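Local coordinates for arginine--tRNA ligase (Campylobacter jejuni, PDB 3FNR), which catalyses the ATP-dependent joining of arginine to its cognate tRNA, releasing AMP and diphosphate, as a monomeric class I aminoacyl-tRNA synthetase, at residues His247-Ile250 with Pro251-Ala255. The protein carries 1 engineered substitution. Sequence-based numbering, arbitrary orientation.
Sequences HGYI and PRMKA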
loop_
_atom_site.group_PDB
_atom_site.type_symbol
_atom_site.label_atom_id
_atom_site.label_comp_id
_atom_site.label_asym_id
_atom_site.label_seq_id
_atom_site.Cartn_x
_atom_site.Cartn_y
_atom_site.Cartn_z
ATOM N N HIS A 247 7.916 -1.508 -16.839
ATOM C CA HIS A 247 8.043 -2.916 -17.239
ATOM C C HIS A 247 9.381 -3.224 -17.927
ATOM O O HIS A 247 9.998 -4.257 -17.653
ATOM C CB HIS A 247 6.874 -3.348 -18.139
ATOM C CG HIS A 247 6.916 -4.795 -18.532
ATOM N ND1 HIS A 247 7.300 -5.216 -19.789
ATOM C CD2 HIS A 247 6.641 -5.920 -17.827
ATOM C CE1 HIS A 247 7.253 -6.537 -19.842
ATOM N NE2 HIS A 247 6.857 -6.988 -18.664
ATOM N N GLY A 248 9.831 -2.311 -18.792
ATOM C CA GLY A 248 11.074 -2.490 -19.560
ATOM C C GLY A 248 12.353 -2.495 -18.736
ATOM O O GLY A 248 13.423 -2.833 -19.237
ATOM N N TYR A 249 12.227 -2.133 -17.465
ATOM C CA TYR A 249 13.340 -2.043 -16.535
ATOM C C TYR A 249 13.572 -3.368 -15.804
ATOM O O TYR A 249 14.619 -3.563 -15.193
ATOM C CB TYR A 249 13.026 -0.938 -15.535
ATOM C CG TYR A 249 14.187 -0.397 -14.739
ATOM C CD1 TYR A 249 14.411 -0.821 -13.429
ATOM C CD2 TYR A 249 15.032 0.580 -15.271
ATOM C CE1 TYR A 249 15.463 -0.309 -12.673
ATOM C CE2 TYR A 249 16.091 1.105 -14.519
ATOM C CZ TYR A 249 16.294 0.652 -13.220
ATOM O OH TYR A 249 17.327 1.151 -12.466
ATOM N N ILE A 250 12.597 -4.275 -15.865
ATOM C CA ILE A 250 12.707 -5.581 -15.198
ATOM C C ILE A 250 13.922 -6.425 -15.643
ATOM O O ILE A 250 14.702 -6.831 -14.782
ATOM C CB ILE A 250 11.368 -6.406 -15.217
ATOM C CG1 ILE A 250 10.235 -5.613 -14.558
ATOM C CG2 ILE A 250 11.536 -7.743 -14.490
ATOM C CD1 ILE A 250 8.866 -6.303 -14.604
ATOM N N PRO A 251 14.115 -6.655 -16.969
ATOM C CA PRO A 251 15.210 -7.546 -17.371
ATOM C C PRO A 251 16.614 -7.120 -16.926
ATOM O O PRO A 251 17.411 -7.986 -16.584
ATOM C CB PRO A 251 15.128 -7.534 -18.903
ATOM C CG PRO A 251 13.722 -7.201 -19.189
ATOM C CD PRO A 251 13.393 -6.166 -18.160
ATOM N N ARG A 252 16.905 -5.819 -16.911
ATOM C CA ARG A 252 18.229 -5.333 -16.490
ATOM C C ARG A 252 18.476 -5.499 -14.990
ATOM O O ARG A 252 19.620 -5.633 -14.561
ATOM C CB ARG A 252 18.477 -3.877 -16.918
ATOM C CG ARG A 252 17.762 -2.819 -16.093
ATOM C CD ARG A 252 17.784 -1.458 -16.770
ATOM N NE ARG A 252 16.862 -1.430 -17.896
ATOM C CZ ARG A 252 16.521 -0.340 -18.565
ATOM N NH1 ARG A 252 15.667 -0.436 -19.570
ATOM N NH2 ARG A 252 17.017 0.840 -18.228
ATOM N N MET A 253 17.405 -5.519 -14.200
ATOM C CA MET A 253 17.550 -5.711 -12.772
ATOM C C MET A 253 17.729 -7.189 -12.447
ATOM O O MET A 253 18.555 -7.540 -11.607
ATOM C CB MET A 253 16.388 -5.064 -12.011
ATOM C CG MET A 253 16.630 -4.824 -10.496
ATOM S SD MET A 253 18.065 -3.815 -9.990
ATOM C CE MET A 253 18.072 -2.610 -11.268
ATOM N N LYS A 254 16.984 -8.054 -13.133
ATOM C CA LYS A 254 17.143 -9.503 -12.964
ATOM C C LYS A 254 18.543 -9.957 -13.386
ATOM O O LYS A 254 19.143 -10.820 -12.736
ATOM C CB LYS A 254 16.088 -10.272 -13.770
ATOM C CG LYS A 254 14.651 -9.888 -13.479
ATOM C CD LYS A 254 14.094 -10.605 -12.272
ATOM C CE LYS A 254 12.587 -10.760 -12.393
ATOM N NZ LYS A 254 12.050 -11.731 -11.407
ATOM N N ALA A 255 19.039 -9.364 -14.476
ATOM C CA ALA A 255 20.377 -9.623 -15.016
ATOM C C ALA A 255 21.459 -9.249 -14.016
ATOM O O ALA A 255 22.414 -9.997 -13.825
ATOM C CB ALA A 255 20.577 -8.845 -16.320
HETATM O O HOH W 1 15.817 -3.826 -18.692
#
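Arg252, in the first turn of helix 250-258, folds back across the phenol ring of Tyr249, just before the helix, which follows strand 237-243 of the class I synthetase catalytic domain. Its CD makes a CH-pi contact over the ring face, 4.1 Å from the ring centroid, and farther out NH2 lies 3.6 Å from Tyr249 CD2, the guanidinium tilted 39° to the ring. A chi1 of 76° and a bend at chi3 turn the long chain back toward the residues before the helix, a path its three methylenes can follow while its NE and NH1 still reach polar partners. Tyrosine suits the spot because its ring offers a face to Arg252 CD while its OH is hydrogen-bonded to Asp223 OD2 of helix 219-231; the flexible Met253 brings CE to 3.8 Å from Tyr249 CE1. Pro251 has no N-H to give, which costs nothing in a first turn, and its CD packs on Ile250 CB. Lys254 runs alongside Ile250, Lys254 CE 3.8 Å from Ile250 CG2, before NZ reaches the carbonyls of Ser264 and Leu267; the backbone N of Lys254 donates to Ile250 O at 3.1 Å. One water accepts from Arg252 N and NE and donates to Gly248 O, to which Arg252 NH1 adds a weak 3.3 Å bond.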